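Local coordinates for protein cytosol aminopeptidase (Coxiella burnetii, PDB 3IJ3) that probably acts as a manganese-dependent metalloaminopeptidase of the M17 family, removing amino-terminal residues from peptides, at residues Glu121-Tyr126 and Gln157-Arg162; Ala129-Gly134 and Lys161-Trp166. All coordinates share one frame; numbering follows the deposited sequence. Where two conformers were deposited one is given.

Interaction 1. Residues Glu121-Tyr126 and Gln157-Arg162; sequences EDDEYY and QAHRKR. With SO4 (sulfate ion), chain H.
A single imidazole, that of His159, carries the whole contact, meeting an aromatic edge, an aliphatic carbon and a bridging water. Tyr126 turns its CD2-CE2 edge toward the face of His159 in an offset edge-to-face pair, with ring centroids 5.1 Å apart and planes at 84°. The approach is closest between Tyr126 CD2 and His159 NE2, 3.5 Å, and NE2 lies near the plane of the tyrosine ring. With CG anti to the backbone N (chi1 179°), the phenol projects roughly at right angles to its own helix and presents that edge to the imidazole. On the rim of the imidazole, in the conformer described, CE1 touches CB of Asp123 at 3.9 Å, while the carboxylate stands almost perpendicular to the ring. The carboxylate of Asp123 and the imidazole nitrogens do not meet directly. A water lies 2.7 Å from His159 NE2 and makes a weak, tentative bond to Asp123 OD2, whose partner oxygen OD1 is salt-bridged to Arg117. Imidazole ND1 is tied to Glu127, so both nitrogens have partners, which should restrain the ring's rotation. Asp122 is the N-cap of helix 123-135; in one of its conformers OD2 accepts from Glu124 N at 2.9 Å. The contact joins the first turn of helix 123-135 to the N-terminal part of helix 157-178, just after strand 151-154, with Pro156 against Tyr126 and Leu130 against His159.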
ATOM      1  N   GLU A 121     -21.147 -45.559 -19.885  1.00 23.58           N
ATOM      2  CA  GLU A 121     -20.161 -46.417 -20.572  1.00 25.70           C
ATOM      3  C   GLU A 121     -19.665 -47.561 -19.683  1.00 25.05           C
ATOM      4  O   GLU A 121     -19.426 -48.671 -20.157  1.00 25.45           O
ATOM      5  CB  GLU A 121     -18.976 -45.544 -21.001  1.00 26.85           C
ATOM      6  CG  GLU A 121     -17.786 -46.274 -21.678  1.00 32.32           C
ATOM      7  CD  GLU A 121     -16.572 -45.346 -21.854  1.00 38.58           C
ATOM      8  OE1 GLU A 121     -16.771 -44.110 -21.911  1.00 43.33           O
ATOM      9  OE2 GLU A 121     -15.425 -45.843 -21.927  1.00 43.00           O
ATOM     10  N   ASP A 122     -19.561 -47.294 -18.377  0.60 24.73           N
ATOM     11  CA  ASP A 122     -19.023 -48.251 -17.391  0.60 25.03           C
ATOM     12  C   ASP A 122     -19.617 -48.001 -15.976  0.60 25.35           C
ATOM     13  O   ASP A 122     -20.106 -46.901 -15.716  0.60 25.41           O
ATOM     14  CB  ASP A 122     -17.493 -48.071 -17.402  0.60 25.01           C
ATOM     15  CG  ASP A 122     -16.761 -49.075 -16.545  0.60 25.49           C
ATOM     16  OD1 ASP A 122     -16.164 -50.003 -17.130  0.60 29.05           O
ATOM     17  OD2 ASP A 122     -16.798 -48.964 -15.301  0.60 27.04           O
ATOM     18  N   ASP A 123     -19.596 -49.003 -15.074  0.70 25.67           N
ATOM     19  CA  ASP A 123     -20.126 -48.811 -13.713  0.70 25.36           C
ATOM     20  C   ASP A 123     -19.417 -47.679 -12.971  0.70 24.75           C
ATOM     21  O   ASP A 123     -19.971 -47.101 -12.029  0.70 23.74           O
ATOM     22  CB  ASP A 123     -19.997 -50.099 -12.883  0.70 26.06           C
ATOM     23  CG  ASP A 123     -21.001 -51.168 -13.282  0.70 27.74           C
ATOM     24  OD1 ASP A 123     -21.837 -50.920 -14.169  0.70 30.13           O
ATOM     25  OD2 ASP A 123     -20.959 -52.262 -12.685  0.70 34.07           O
ATOM     26  N   GLU A 124     -18.192 -47.371 -13.388  1.00 24.05           N
ATOM     27  CA  GLU A 124     -17.407 -46.344 -12.729  1.00 23.15           C
ATOM     28  C   GLU A 124     -18.067 -44.975 -12.934  1.00 21.17           C
ATOM     29  O   GLU A 124     -18.166 -44.190 -11.992  1.00 20.96           O
ATOM     30  CB  GLU A 124     -15.968 -46.316 -13.245  1.00 24.28           C
ATOM     31  CG  GLU A 124     -15.117 -45.174 -12.681  1.00 27.86           C
ATOM     32  CD  GLU A 124     -14.960 -45.219 -11.171  1.00 32.69           C
ATOM     33  OE1 GLU A 124     -15.013 -46.324 -10.589  1.00 38.35           O
ATOM     34  OE2 GLU A 124     -14.765 -44.145 -10.567  1.00 34.58           O
ATOM     35  N   TYR A 125     -18.525 -44.694 -14.151  1.00 19.63           N
ATOM     36  CA  TYR A 125     -19.163 -43.401 -14.428  1.00 18.93           C
ATOM     37  C   TYR A 125     -20.542 -43.321 -13.779  1.00 18.50           C
ATOM     38  O   TYR A 125     -20.975 -42.251 -13.368  1.00 17.38           O
ATOM     39  CB  TYR A 125     -19.216 -43.107 -15.924  1.00 18.89           C
ATOM     40  CG  TYR A 125     -17.840 -43.046 -16.516  1.00 20.07           C
ATOM     41  CD1 TYR A 125     -16.988 -42.000 -16.212  1.00 21.62           C
ATOM     42  CD2 TYR A 125     -17.386 -44.032 -17.391  1.00 22.87           C
ATOM     43  CE1 TYR A 125     -15.724 -41.938 -16.743  1.00 25.62           C
ATOM     44  CE2 TYR A 125     -16.120 -43.979 -17.926  1.00 25.07           C
ATOM     45  CZ  TYR A 125     -15.291 -42.927 -17.597  1.00 26.43           C
ATOM     46  OH  TYR A 125     -14.025 -42.866 -18.135  1.00 32.95           O
ATOM     47  N   TYR A 126     -21.216 -44.466 -13.700  1.00 17.90           N
ATOM     48  CA  TYR A 126     -22.518 -44.574 -13.044  1.00 17.89           C
ATOM     49  C   TYR A 126     -22.351 -44.236 -11.563  1.00 16.46           C
ATOM     50  O   TYR A 126     -23.118 -43.443 -10.992  1.00 16.22           O
ATOM     51  CB  TYR A 126     -23.031 -45.992 -13.249  1.00 18.52           C
ATOM     52  CG  TYR A 126     -24.350 -46.371 -12.644  1.00 20.21           C
ATOM     53  CD1 TYR A 126     -25.505 -45.685 -12.952  1.00 22.10           C
ATOM     54  CD2 TYR A 126     -24.462 -47.534 -11.885  1.00 26.06           C
ATOM     55  CE1 TYR A 126     -26.741 -46.085 -12.438  1.00 26.65           C
ATOM     56  CE2 TYR A 126     -25.680 -47.948 -11.376  1.00 28.60           C
ATOM     57  CZ  TYR A 126     -26.817 -47.225 -11.660  1.00 28.89           C
ATOM     58  OH  TYR A 126     -28.018 -47.649 -11.155  1.00 31.80           O
ATOM     59  N   GLN A 157     -27.808 -51.299  -4.422  1.00 15.39           N
ATOM     60  CA  GLN A 157     -27.046 -52.021  -3.407  1.00 17.58           C
ATOM     61  C   GLN A 157     -25.597 -52.279  -3.824  1.00 16.70           C
ATOM     62  O   GLN A 157     -24.673 -52.198  -2.988  1.00 17.83           O
ATOM     63  CB  GLN A 157     -27.795 -53.320  -3.038  1.00 19.55           C
ATOM     64  CG  GLN A 157     -27.401 -53.909  -1.680  1.00 24.87           C
ATOM     65  CD  GLN A 157     -26.037 -54.549  -1.692  1.00 32.50           C
ATOM     66  OE1 GLN A 157     -25.662 -55.203  -2.669  1.00 38.68           O
ATOM     67  NE2 GLN A 157     -25.290 -54.392  -0.593  1.00 36.47           N
ATOM     68  N   ALA A 158     -25.385 -52.526  -5.114  1.00 17.23           N
ATOM     69  CA  ALA A 158     -24.038 -52.809  -5.638  1.00 17.70           C
ATOM     70  C   ALA A 158     -23.052 -51.652  -5.456  1.00 17.12           C
ATOM     71  O   ALA A 158     -21.838 -51.863  -5.376  1.00 17.26           O
ATOM     72  CB  ALA A 158     -24.128 -53.192  -7.122  1.00 18.24           C
ATOM     73  N   HIS A 159     -23.571 -50.431  -5.375  1.00 15.33           N
ATOM     74  CA  HIS A 159     -22.732 -49.251  -5.253  1.00 15.15           C
ATOM     75  C   HIS A 159     -22.929 -48.510  -3.950  1.00 14.09           C
ATOM     76  O   HIS A 159     -22.264 -47.508  -3.705  1.00 11.99           O
ATOM     77  CB  HIS A 159     -23.072 -48.282  -6.388  1.00 16.62           C
ATOM     78  CG  HIS A 159     -22.918 -48.890  -7.740  1.00 21.19           C
ATOM     79  ND1 HIS A 159     -21.695 -48.989  -8.368  1.00 25.31           N
ATOM     80  CD2 HIS A 159     -23.820 -49.461  -8.568  1.00 26.38           C
ATOM     81  CE1 HIS A 159     -21.858 -49.581  -9.538  1.00 28.03           C
ATOM     82  NE2 HIS A 159     -23.135 -49.885  -9.681  1.00 26.71           N
ATOM     83  N   ARG A 160     -23.798 -49.030  -3.098  1.00 12.96           N
ATOM     84  CA  ARG A 160     -24.189 -48.334  -1.875  1.00 13.82           C
ATOM     85  C   ARG A 160     -23.063 -48.059  -0.895  1.00 12.63           C
ATOM     86  O   ARG A 160     -22.927 -46.919  -0.417  1.00 11.08           O
ATOM     87  CB  ARG A 160     -25.316 -49.108  -1.207  1.00 14.98           C
ATOM     88  CG  ARG A 160     -26.051 -48.398  -0.080  1.00 19.04           C
ATOM     89  CD  ARG A 160     -27.329 -49.212   0.217  1.00 23.65           C
ATOM     90  NE  ARG A 160     -28.238 -49.249  -0.950  1.00 25.99           N
ATOM     91  CZ  ARG A 160     -29.260 -50.109  -1.103  1.00 29.78           C
ATOM     92  NH1 ARG A 160     -29.499 -51.033  -0.172  1.00 29.18           N
ATOM     93  NH2 ARG A 160     -30.032 -50.071  -2.203  1.00 24.59           N
ATOM     94  N   LYS A 161     -22.257 -49.080  -0.590  1.00 11.02           N
ATOM     95  CA  LYS A 161     -21.163 -48.910   0.361  1.00 12.28           C
ATOM     96  C   LYS A 161     -20.116 -47.903  -0.149  1.00 10.99           C
ATOM     97  O   LYS A 161     -19.698 -46.991   0.574  1.00  8.98           O
ATOM     98  CB  LYS A 161     -20.468 -50.240   0.671  1.00 12.77           C
ATOM     99  CG  LYS A 161     -19.426 -50.130   1.825  1.00 16.27           C
ATOM    100  CD  LYS A 161     -18.543 -51.346   1.958  1.00 21.23           C
ATOM    101  CE  LYS A 161     -17.742 -51.320   3.248  1.00 24.30           C
ATOM    102  NZ  LYS A 161     -17.093 -50.029   3.549  1.00 19.69           N
ATOM    103  N   ARG A 162     -19.671 -48.079  -1.386  1.00 12.11           N
ATOM    104  CA  ARG A 162     -18.636 -47.190  -1.918  1.00 12.38           C
ATOM    105  C   ARG A 162     -19.120 -45.747  -2.001  1.00 10.62           C
ATOM    106  O   ARG A 162     -18.387 -44.818  -1.637  1.00  9.54           O
ATOM    107  CB  ARG A 162     -18.216 -47.653  -3.292  1.00 15.14           C
ATOM    108  CG  ARG A 162     -17.030 -46.915  -3.857  1.00 22.24           C
ATOM    109  CD  ARG A 162     -15.742 -47.308  -3.222  1.00 29.69           C
ATOM    110  NE  ARG A 162     -15.453 -48.732  -3.427  1.00 36.22           N
ATOM    111  CZ  ARG A 162     -14.254 -49.285  -3.257  1.00 39.47           C
ATOM    112  NH1 ARG A 162     -14.094 -50.588  -3.463  1.00 42.05           N
ATOM    113  NH2 ARG A 162     -13.208 -48.540  -2.911  1.00 38.36           N
TER
HETATM  114  S   SO4 H 465     -16.971 -51.774  -1.593  0.50 41.14           S
HETATM  115  O1  SO4 H 465     -18.315 -52.129  -2.055  0.50 35.78           O
HETATM  116  O2  SO4 H 465     -16.577 -52.667  -0.502  0.50 39.74           O
HETATM  117  O3  SO4 H 465     -16.021 -51.939  -2.684  0.50 38.06           O
HETATM  118  O4  SO4 H 465     -16.959 -50.396  -1.125  0.50 38.71           O
HETATM  119  O   HOH W   1     -23.623 -51.848 -11.425  0.50 25.28           O

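Interaction 2. Residues Ala129-Gly134 and Lys161-Trp166. With SO4 (sulfate ion), chain H.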
ATOM      1  N   ALA A 129     -21.658 -40.486 -11.012  1.00 11.57           N
ATOM      2  CA  ALA A 129     -22.879 -39.716 -11.142  1.00 11.13           C
ATOM      3  C   ALA A 129     -23.700 -39.830  -9.848  1.00 11.49           C
ATOM      4  O   ALA A 129     -24.232 -38.842  -9.362  1.00  9.93           O
ATOM      5  CB  ALA A 129     -23.698 -40.189 -12.363  1.00 11.29           C
ATOM      6  N   LEU A 130     -23.822 -41.042  -9.306  1.00 11.44           N
ATOM      7  CA  LEU A 130     -24.544 -41.228  -8.052  1.00 12.57           C
ATOM      8  C   LEU A 130     -23.925 -40.382  -6.924  1.00 11.61           C
ATOM      9  O   LEU A 130     -24.627 -39.728  -6.143  1.00 12.46           O
ATOM     10  CB  LEU A 130     -24.540 -42.714  -7.649  1.00 11.76           C
ATOM     11  CG  LEU A 130     -25.324 -43.682  -8.539  1.00 13.27           C
ATOM     12  CD1 LEU A 130     -24.913 -45.142  -8.258  1.00 16.79           C
ATOM     13  CD2 LEU A 130     -26.821 -43.497  -8.376  1.00 12.88           C
ATOM     14  N   LEU A 131     -22.610 -40.415  -6.826  1.00 12.62           N
ATOM     15  CA  LEU A 131     -21.893 -39.636  -5.807  1.00 11.94           C
ATOM     16  C   LEU A 131     -22.049 -38.115  -6.026  1.00 12.03           C
ATOM     17  O   LEU A 131     -22.371 -37.380  -5.084  1.00 12.21           O
ATOM     18  CB  LEU A 131     -20.409 -40.027  -5.792  1.00 12.62           C
ATOM     19  CG  LEU A 131     -19.525 -39.258  -4.814  1.00 12.50           C
ATOM     20  CD1 LEU A 131     -19.998 -39.483  -3.375  1.00 13.31           C
ATOM     21  CD2 LEU A 131     -18.063 -39.678  -5.015  1.00 14.47           C
ATOM     22  N   ALA A 132     -21.893 -37.661  -7.271  1.00 11.37           N
ATOM     23  CA  ALA A 132     -22.031 -36.231  -7.604  1.00 10.45           C
ATOM     24  C   ALA A 132     -23.379 -35.715  -7.169  1.00 11.52           C
ATOM     25  O   ALA A 132     -23.474 -34.603  -6.645  1.00 10.84           O
ATOM     26  CB  ALA A 132     -21.817 -35.986  -9.108  1.00 10.38           C
ATOM     27  N   PHE A 133     -24.436 -36.505  -7.383  1.00 10.88           N
ATOM     28  CA  PHE A 133     -25.758 -36.094  -6.919  1.00 11.04           C
ATOM     29  C   PHE A 133     -25.739 -35.772  -5.421  1.00 12.27           C
ATOM     30  O   PHE A 133     -26.255 -34.721  -4.978  1.00 12.67           O
ATOM     31  CB  PHE A 133     -26.808 -37.178  -7.185  1.00 10.56           C
ATOM     32  CG  PHE A 133     -28.169 -36.811  -6.664  1.00 10.85           C
ATOM     33  CD1 PHE A 133     -29.021 -36.033  -7.433  1.00 17.80           C
ATOM     34  CD2 PHE A 133     -28.570 -37.181  -5.400  1.00 14.29           C
ATOM     35  CE1 PHE A 133     -30.257 -35.656  -6.941  1.00 17.25           C
ATOM     36  CE2 PHE A 133     -29.809 -36.804  -4.914  1.00 14.61           C
ATOM     37  CZ  PHE A 133     -30.639 -36.043  -5.684  1.00 16.24           C
ATOM     38  N   GLY A 134     -25.165 -36.690  -4.643  1.00 11.69           N
ATOM     39  CA  GLY A 134     -25.067 -36.524  -3.204  1.00 12.09           C
ATOM     40  C   GLY A 134     -24.225 -35.305  -2.814  1.00 11.95           C
ATOM     41  O   GLY A 134     -24.620 -34.537  -1.945  1.00 12.44           O
ATOM     42  N   LYS A 161     -22.257 -49.080  -0.590  1.00 11.02           N
ATOM     43  CA  LYS A 161     -21.163 -48.910   0.361  1.00 12.28           C
ATOM     44  C   LYS A 161     -20.116 -47.903  -0.149  1.00 10.99           C
ATOM     45  O   LYS A 161     -19.698 -46.991   0.574  1.00  8.98           O
ATOM     46  CB  LYS A 161     -20.468 -50.240   0.671  1.00 12.77           C
ATOM     47  CG  LYS A 161     -19.426 -50.130   1.825  1.00 16.27           C
ATOM     48  CD  LYS A 161     -18.543 -51.346   1.958  1.00 21.23           C
ATOM     49  CE  LYS A 161     -17.742 -51.320   3.248  1.00 24.30           C
ATOM     50  NZ  LYS A 161     -17.093 -50.029   3.549  1.00 19.69           N
ATOM     51  N   ARG A 162     -19.671 -48.079  -1.386  1.00 12.11           N
ATOM     52  CA  ARG A 162     -18.636 -47.190  -1.918  1.00 12.38           C
ATOM     53  C   ARG A 162     -19.120 -45.747  -2.001  1.00 10.62           C
ATOM     54  O   ARG A 162     -18.387 -44.818  -1.637  1.00  9.54           O
ATOM     55  CB  ARG A 162     -18.216 -47.653  -3.292  1.00 15.14           C
ATOM     56  CG  ARG A 162     -17.030 -46.915  -3.857  1.00 22.24           C
ATOM     57  CD  ARG A 162     -15.742 -47.308  -3.222  1.00 29.69           C
ATOM     58  NE  ARG A 162     -15.453 -48.732  -3.427  1.00 36.22           N
ATOM     59  CZ  ARG A 162     -14.254 -49.285  -3.257  1.00 39.47           C
ATOM     60  NH1 ARG A 162     -14.094 -50.588  -3.463  1.00 42.05           N
ATOM     61  NH2 ARG A 162     -13.208 -48.540  -2.911  1.00 38.36           N
ATOM     62  N   VAL A 163     -20.328 -45.535  -2.506  1.00  8.83           N
ATOM     63  CA  VAL A 163     -20.854 -44.178  -2.605  1.00 10.14           C
ATOM     64  C   VAL A 163     -21.077 -43.550  -1.207  1.00 10.11           C
ATOM     65  O   VAL A 163     -20.736 -42.384  -0.985  1.00 10.10           O
ATOM     66  CB  VAL A 163     -22.143 -44.126  -3.472  1.00 11.26           C
ATOM     67  CG1 VAL A 163     -22.820 -42.769  -3.326  1.00  8.75           C
ATOM     68  CG2 VAL A 163     -21.807 -44.450  -4.932  1.00 11.13           C
ATOM     69  N   THR A 164     -21.609 -44.340  -0.278  0.60 10.19           N
ATOM     70  CA  THR A 164     -21.868 -43.849   1.073  0.60 10.81           C
ATOM     71  C   THR A 164     -20.568 -43.505   1.794  0.60 10.07           C
ATOM     72  O   THR A 164     -20.460 -42.443   2.409  0.60  9.80           O
ATOM     73  CB  THR A 164     -22.670 -44.859   1.915  0.60 11.48           C
ATOM     74  OG1 THR A 164     -23.918 -45.130   1.272  0.60 12.56           O
ATOM     75  CG2 THR A 164     -22.942 -44.295   3.320  0.60 11.29           C
ATOM     76  N   ASP A 165     -19.587 -44.396   1.685  1.00  8.54           N
ATOM     77  CA  ASP A 165     -18.270 -44.219   2.310  1.00  9.26           C
ATOM     78  C   ASP A 165     -17.672 -42.886   1.811  1.00  8.32           C
ATOM     79  O   ASP A 165     -17.195 -42.070   2.611  1.00  8.97           O
ATOM     80  CB  ASP A 165     -17.290 -45.367   1.976  1.00  9.04           C
ATOM     81  CG  ASP A 165     -17.560 -46.661   2.750  1.00 10.98           C
ATOM     82  OD1 ASP A 165     -18.422 -46.670   3.652  1.00 10.03           O
ATOM     83  OD2 ASP A 165     -16.883 -47.673   2.458  1.00 12.28           O
ATOM     84  N   TRP A 166     -17.694 -42.663   0.496  1.00  7.39           N
ATOM     85  CA  TRP A 166     -17.156 -41.419  -0.041  1.00  7.19           C
ATOM     86  C   TRP A 166     -17.956 -40.183   0.351  1.00  7.94           C
ATOM     87  O   TRP A 166     -17.367 -39.169   0.698  1.00  7.47           O
ATOM     88  CB  TRP A 166     -16.980 -41.454  -1.577  1.00  8.29           C
ATOM     89  CG  TRP A 166     -15.685 -42.043  -1.996  1.00  7.86           C
ATOM     90  CD1 TRP A 166     -15.490 -43.191  -2.695  1.00 13.06           C
ATOM     91  CD2 TRP A 166     -14.382 -41.514  -1.714  1.00  9.04           C
ATOM     92  NE1 TRP A 166     -14.145 -43.411  -2.876  1.00 12.11           N
ATOM     93  CE2 TRP A 166     -13.446 -42.391  -2.284  1.00  9.77           C
ATOM     94  CE3 TRP A 166     -13.924 -40.383  -1.040  1.00 11.31           C
ATOM     95  CZ2 TRP A 166     -12.073 -42.173  -2.192  1.00 12.30           C
ATOM     96  CZ3 TRP A 166     -12.563 -40.165  -0.940  1.00 10.36           C
ATOM     97  CH2 TRP A 166     -11.653 -41.054  -1.520  1.00 11.97           C
TER
HETATM   98  S   SO4 H 465     -16.971 -51.774  -1.593  0.50 41.14           S
HETATM   99  O1  SO4 H 465     -18.315 -52.129  -2.055  0.50 35.78           O
HETATM  100  O2  SO4 H 465     -16.577 -52.667  -0.502  0.50 39.74           O
HETATM  101  O3  SO4 H 465     -16.021 -51.939  -2.684  0.50 38.06           O
HETATM  102  O4  SO4 H 465     -16.959 -50.396  -1.125  0.50 38.71           O
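Leu131 reaches across to Val163 and Trp166, and its course from backbone to tip is a compact example of how one leucine spans the groove between two helices. Its CA already lies 4.1 Å from Val163 CG1, at the level where the two backbones come closest. CB itself only starts the chain off, pointing neither at the partner helix nor away from it; CG, anti to the backbone N (chi1 178°), carries the branch point toward helix 157-178. There the methyls divide. CD1 settles 3.8 Å from the carbonyl oxygen of Val163, a plain van der Waals contact, and also meets CB of Trp166, while CD2 touches the same Trp166 CB at 4.0 Å. The leucine therefore packs on the root of the tryptophan, whose indole leads away. On the preceding residue, Leu130 CB meets Val163 CG2 at 4.2 Å, so the two valine methyls serve successive residues of the facing helix. No hydrogen bond crosses the interface. Polar chemistry lies elsewhere on helix 157-178, where Lys161 NZ and Asp165 OD2 form a salt bridge of 2.6 Å one turn apart, and Arg162 contacts a sulfate probably taken from the crystallisation liquor. The segment axes approach to 9.7 Å and cross at -33°. Helix 123-135 thus covers one side of helix 157-178, while Trp166 also packs on helices 275-289 and 470-481.

Both interactions pair helix 123-135 with helix 157-178, and their centres lie about 8 Å apart. Interaction 1 sits near the N-terminal ends of the two helices, where exposed Asp123 borders buried aromatic groups; rings, a bridging water and outlying charged partners share the work. Interaction 2, deeper in the chain, is aliphatic packing of mostly buried residues without any polar link across it. His159 CB against Leu130 CD1, 4.1 Å, makes the two continuous. Residues Lys161 and Arg162, common to both ranges, instead face the sulfate, which Gln290 also binds. Along the helix pair the chemistry thus passes from polar and aromatic to mainly aliphatic packing.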